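Local atomic coordinates of sulfur carrier protein ThiS adenylyltransferase (Escherichia coli, PDB entry 1ZUD), a protein that catalyses the ATP-dependent adenylation of the C-terminal glycine carboxylate of the sulfur carrier protein ThiS, a step in thiamine biosynthesis. Residues C[139-151]-C[159-171]. Numbering follows the deposited sequence.
With ZN (zinc ion), chain H; NA (sodium ion), chain J.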
loop_
_atom_site.group_PDB
_atom_site.type_symbol
_atom_site.label_atom_id
_atom_site.label_comp_id
_atom_site.label_asym_id
_atom_site.label_seq_id
_atom_site.Cartn_x
_atom_site.Cartn_y
_atom_site.Cartn_z
ATOM N N CYS C 139 -0.197 16.197 -19.719
ATOM C CA CYS C 139 -0.910 16.661 -18.542
ATOM C C CYS C 139 -0.566 18.123 -18.222
ATOM O O CYS C 139 -1.458 18.907 -17.879
ATOM C CB CYS C 139 -0.561 15.761 -17.321
ATOM S SG CYS C 139 -1.413 14.105 -17.546
ATOM N N VAL C 140 0.716 18.474 -18.293
ATOM C CA VAL C 140 1.055 19.873 -17.972
ATOM C C VAL C 140 0.429 20.845 -19.010
ATOM O O VAL C 140 -0.174 21.857 -18.638
ATOM C CB VAL C 140 2.577 20.072 -17.929
ATOM C CG1 VAL C 140 2.931 21.578 -17.787
ATOM C CG2 VAL C 140 3.174 19.261 -16.742
ATOM N N ALA C 141 0.511 20.487 -20.297
ATOM C CA ALA C 141 -0.024 21.358 -21.361
ATOM C C ALA C 141 -1.531 21.493 -21.268
ATOM O O ALA C 141 -2.101 22.515 -21.665
ATOM C CB ALA C 141 0.378 20.817 -22.794
ATOM N N LEU C 142 -2.195 20.461 -20.748
ATOM C CA LEU C 142 -3.647 20.503 -20.664
ATOM C C LEU C 142 -4.081 20.749 -19.244
ATOM O O LEU C 142 -5.257 20.584 -18.911
ATOM C CB LEU C 142 -4.243 19.187 -21.203
ATOM C CG LEU C 142 -4.736 18.996 -22.667
ATOM C CD1 LEU C 142 -4.502 20.225 -23.555
ATOM C CD2 LEU C 142 -4.101 17.764 -23.273
ATOM N N ASN C 143 -3.135 21.126 -18.380
ATOM C CA ASN C 143 -3.518 21.460 -17.003
ATOM C C ASN C 143 -4.354 20.378 -16.280
ATOM O O ASN C 143 -5.338 20.692 -15.604
ATOM C CB ASN C 143 -4.336 22.729 -17.075
ATOM C CG ASN C 143 -3.833 23.766 -16.150
ATOM O OD1 ASN C 143 -2.617 23.914 -15.986
ATOM N ND2 ASN C 143 -4.751 24.491 -15.518
ATOM N N THR C 144 -3.964 19.109 -16.418
ATOM C CA THR C 144 -4.732 18.002 -15.815
ATOM C C THR C 144 -3.819 17.320 -14.789
ATOM O O THR C 144 -2.675 17.012 -15.101
ATOM C CB THR C 144 -5.141 16.991 -16.938
ATOM O OG1 THR C 144 -5.983 17.681 -17.892
ATOM C CG2 THR C 144 -5.868 15.744 -16.371
ATOM N N PRO C 145 -4.305 17.137 -13.544
ATOM C CA PRO C 145 -3.544 16.496 -12.479
ATOM C C PRO C 145 -3.056 15.129 -12.934
ATOM O O PRO C 145 -3.771 14.398 -13.641
ATOM C CB PRO C 145 -4.559 16.372 -11.323
ATOM C CG PRO C 145 -5.609 17.361 -11.620
ATOM C CD PRO C 145 -5.664 17.546 -13.105
ATOM N N LEU C 146 -1.861 14.764 -12.503
ATOM C CA LEU C 146 -1.267 13.488 -12.876
ATOM C C LEU C 146 -0.789 12.723 -11.613
ATOM O O LEU C 146 -0.049 13.257 -10.767
ATOM C CB LEU C 146 -0.084 13.718 -13.880
ATOM C CG LEU C 146 0.814 12.510 -14.227
ATOM C CD1 LEU C 146 -0.011 11.425 -14.911
ATOM C CD2 LEU C 146 1.955 12.915 -15.138
ATOM N N ILE C 147 -1.247 11.483 -11.463
ATOM C CA ILE C 147 -0.821 10.671 -10.319
ATOM C C ILE C 147 -0.002 9.571 -10.925
ATOM O O ILE C 147 -0.505 8.728 -11.667
ATOM C CB ILE C 147 -2.060 10.119 -9.530
ATOM C CG1 ILE C 147 -2.868 11.305 -8.988
ATOM C CG2 ILE C 147 -1.595 9.224 -8.371
ATOM C CD1 ILE C 147 -4.283 10.965 -8.433
ATOM N N THR C 148 1.272 9.534 -10.585
ATOM C CA THR C 148 2.134 8.557 -11.203
ATOM C C THR C 148 2.817 7.656 -10.220
ATOM O O THR C 148 3.195 8.090 -9.146
ATOM C CB THR C 148 3.252 9.286 -12.107
ATOM O OG1 THR C 148 4.127 8.303 -12.685
ATOM C CG2 THR C 148 4.120 10.253 -11.245
ATOM N N ALA C 149 3.017 6.404 -10.600
ATOM C CA ALA C 149 3.698 5.464 -9.688
ATOM C C ALA C 149 4.470 4.429 -10.483
ATOM O O ALA C 149 4.242 4.270 -11.654
ATOM C CB ALA C 149 2.660 4.776 -8.761
ATOM N N SER C 150 5.412 3.748 -9.829
ATOM C CA SER C 150 6.200 2.732 -10.481
ATOM C C SER C 150 6.629 1.729 -9.395
ATOM O O SER C 150 6.538 1.998 -8.164
ATOM C CB SER C 150 7.450 3.366 -11.135
ATOM O OG SER C 150 8.200 4.056 -10.146
ATOM N N ALA C 151 7.070 0.557 -9.837
ATOM C CA ALA C 151 7.557 -0.429 -8.880
ATOM C C ALA C 151 8.414 -1.430 -9.614
ATOM O O ALA C 151 8.156 -1.678 -10.780
ATOM C CB ALA C 151 6.344 -1.151 -8.194
ATOM N N MET C 159 4.082 9.858 -6.896
ATOM C CA MET C 159 4.006 11.324 -6.773
ATOM C C MET C 159 2.681 11.781 -7.312
ATOM O O MET C 159 2.201 11.242 -8.342
ATOM C CB MET C 159 5.028 12.064 -7.653
ATOM C CG MET C 159 6.342 11.490 -7.818
ATOM S SD MET C 159 7.143 12.606 -9.018
ATOM C CE MET C 159 7.414 11.466 -10.282
ATOM N N VAL C 160 2.113 12.806 -6.674
ATOM C CA VAL C 160 0.865 13.449 -7.145
ATOM C C VAL C 160 1.273 14.847 -7.686
ATOM O O VAL C 160 1.787 15.697 -6.918
ATOM C CB VAL C 160 -0.150 13.647 -6.024
ATOM C CG1 VAL C 160 -1.394 14.316 -6.625
ATOM C CG2 VAL C 160 -0.534 12.257 -5.375
ATOM N N LEU C 161 1.092 15.080 -8.983
ATOM C CA LEU C 161 1.513 16.364 -9.579
ATOM C C LEU C 161 0.274 17.083 -10.051
ATOM O O LEU C 161 -0.530 16.565 -10.867
ATOM C CB LEU C 161 2.447 16.126 -10.754
ATOM C CG LEU C 161 3.567 15.152 -10.551
ATOM C CD1 LEU C 161 4.114 14.711 -11.918
ATOM C CD2 LEU C 161 4.609 15.797 -9.711
ATOM N N THR C 162 0.059 18.267 -9.498
ATOM C CA THR C 162 -1.153 19.013 -9.873
ATOM C C THR C 162 -0.836 20.443 -10.309
ATOM O O THR C 162 0.179 20.984 -9.904
ATOM C CB THR C 162 -2.132 19.145 -8.670
ATOM O OG1 THR C 162 -1.488 19.883 -7.614
ATOM C CG2 THR C 162 -2.499 17.752 -8.113
ATOM N N PRO C 163 -1.677 21.031 -11.178
ATOM C CA PRO C 163 -1.512 22.429 -11.657
ATOM C C PRO C 163 -1.684 23.240 -10.349
ATOM O O PRO C 163 -2.447 22.829 -9.484
ATOM C CB PRO C 163 -2.749 22.662 -12.549
ATOM C CG PRO C 163 -3.153 21.330 -12.993
ATOM C CD PRO C 163 -2.794 20.344 -11.855
ATOM N N PRO C 164 -1.072 24.436 -10.213
ATOM C CA PRO C 164 -0.222 25.150 -11.161
ATOM C C PRO C 164 1.188 24.655 -11.164
ATOM O O PRO C 164 2.100 25.418 -11.489
ATOM C CB PRO C 164 -0.349 26.611 -10.705
ATOM C CG PRO C 164 -0.272 26.488 -9.262
ATOM C CD PRO C 164 -1.210 25.227 -8.969
ATOM N N TRP C 165 1.388 23.395 -10.738
ATOM C CA TRP C 165 2.730 22.798 -10.806
ATOM C C TRP C 165 3.801 23.511 -9.970
ATOM O O TRP C 165 4.971 23.615 -10.377
ATOM C CB TRP C 165 3.201 22.735 -12.284
ATOM C CG TRP C 165 2.159 22.328 -13.235
ATOM C CD1 TRP C 165 1.450 23.131 -14.079
ATOM C CD2 TRP C 165 1.597 21.004 -13.373
ATOM N NE1 TRP C 165 0.472 22.388 -14.726
ATOM C CE2 TRP C 165 0.543 21.088 -14.312
ATOM C CE3 TRP C 165 1.883 19.767 -12.787
ATOM C CZ2 TRP C 165 -0.238 19.969 -14.689
ATOM C CZ3 TRP C 165 1.103 18.641 -13.160
ATOM C CH2 TRP C 165 0.066 18.760 -14.098
ATOM N N GLU C 166 3.407 23.941 -8.789
ATOM C CA GLU C 166 4.285 24.633 -7.861
ATOM C C GLU C 166 5.590 23.855 -7.571
ATOM O O GLU C 166 6.680 24.444 -7.370
ATOM C CB GLU C 166 3.513 24.869 -6.554
ATOM C CG GLU C 166 2.311 25.806 -6.696
ATOM C CD GLU C 166 1.463 25.913 -5.423
ATOM O OE1 GLU C 166 2.039 25.956 -4.310
ATOM O OE2 GLU C 166 0.217 25.968 -5.534
ATOM N N GLN C 167 5.496 22.524 -7.545
ATOM C CA GLN C 167 6.678 21.711 -7.269
ATOM C C GLN C 167 7.264 21.068 -8.493
ATOM O O GLN C 167 8.020 20.081 -8.370
ATOM C CB GLN C 167 6.384 20.590 -6.225
ATOM C CG GLN C 167 6.523 21.068 -4.777
ATOM C CD GLN C 167 5.384 21.995 -4.350
ATOM O OE1 GLN C 167 4.203 21.666 -4.493
ATOM N NE2 GLN C 167 5.740 23.158 -3.823
ATOM N N GLY C 168 6.887 21.579 -9.670
ATOM C CA GLY C 168 7.403 21.042 -10.903
ATOM C C GLY C 168 6.582 19.876 -11.466
ATOM O O GLY C 168 5.453 19.622 -11.075
ATOM N N CYS C 169 7.189 19.126 -12.353
ATOM C CA CYS C 169 6.456 18.052 -13.011
ATOM C C CYS C 169 7.369 16.816 -13.049
ATOM O O CYS C 169 8.467 16.788 -12.395
ATOM C CB CYS C 169 6.061 18.542 -14.451
ATOM S SG CYS C 169 7.458 18.618 -15.567
ATOM N N TYR C 170 6.971 15.800 -13.803
ATOM C CA TYR C 170 7.775 14.545 -13.796
ATOM C C TYR C 170 9.153 14.794 -14.419
ATOM O O TYR C 170 10.184 14.237 -13.989
ATOM C CB TYR C 170 7.057 13.452 -14.602
ATOM C CG TYR C 170 7.729 12.078 -14.592
ATOM C CD1 TYR C 170 7.445 11.139 -13.596
ATOM C CD2 TYR C 170 8.569 11.700 -15.633
ATOM C CE1 TYR C 170 7.980 9.827 -13.653
ATOM C CE2 TYR C 170 9.093 10.436 -15.699
ATOM C CZ TYR C 170 8.794 9.501 -14.713
ATOM O OH TYR C 170 9.327 8.250 -14.855
ATOM N N ARG C 171 9.155 15.657 -15.432
ATOM C CA ARG C 171 10.384 16.020 -16.135
ATOM C C ARG C 171 11.312 16.896 -15.273
ATOM O O ARG C 171 12.508 16.926 -15.533
ATOM C CB ARG C 171 10.038 16.718 -17.472
ATOM C CG ARG C 171 11.214 17.386 -18.209
ATOM C CD ARG C 171 12.108 16.416 -18.922
ATOM N NE ARG C 171 13.242 17.095 -19.565
ATOM C CZ ARG C 171 14.223 17.729 -18.916
ATOM N NH1 ARG C 171 14.259 17.815 -17.575
ATOM N NH2 ARG C 171 15.210 18.264 -19.612
HETATM ZN ZN ZN H . 8.889 20.455 -15.043
HETATM NA NA NA J . -8.184 16.979 -18.628
HETATM O O HOH W 1 -7.797 19.161 -19.838
HETATM O O HOH W 2 -9.432 18.443 -17.172
#
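The indole of W165 packs against the end of helix 129-141 and the loop that leads from it into strand 146-152, a worked example of one aromatic side chain tying a helix terminus to a β-hairpin. V140 covers one face: its CG2 stands 3.9 Å from the centroid of the six-membered ring, only 4° off the normal, a CH-pi contact. V140 CG1 is anti to the backbone N (chi1 172°), which turns CG2 to the ring and to C169 CB, 3.8 Å away. Against the opposite face, nearer the rim, lie T162 C and P163 CA, while T144 O meets the edge in plane, 3.4 Å from W165 CH2. P163 packs its CG against N143 O and its CD against the ring of P145.

Strands 146-152 and 155-161 form the hairpin, within the mixed sheet of the ThiF-family domain. L146 and L161 exchange two nearly straight backbone hydrogen bonds, each 2.8 Å between N and O; T148 and M159 form a second, slightly longer pair, 3.0 Å between N and O. T148 CG2 lies 3.6 Å from M159 CE on the face shared with L146 and L161; T148 OG1 hydrogen-bonds to D124 OD2. I147 and V160 lie side by side on the other face, covered by helix 191-210.

The helix closes in a Schellman motif with N143 as C-prime residue, after which T144 OG1 binds sodium at 2.4 Å; carbonyl oxygens of V116, A117 and A119 and two waters complete that site. C169, at the N-cap of the next helix, binds zinc with C172, C240 and C243. W165 thus packs between residues that carry the two metal sites. Its NE1 is buried with no partner in the model, N143 OD1 at 3.7 Å from W165 NE1 not qualifying as a hydrogen bond, and this probably costs some stability.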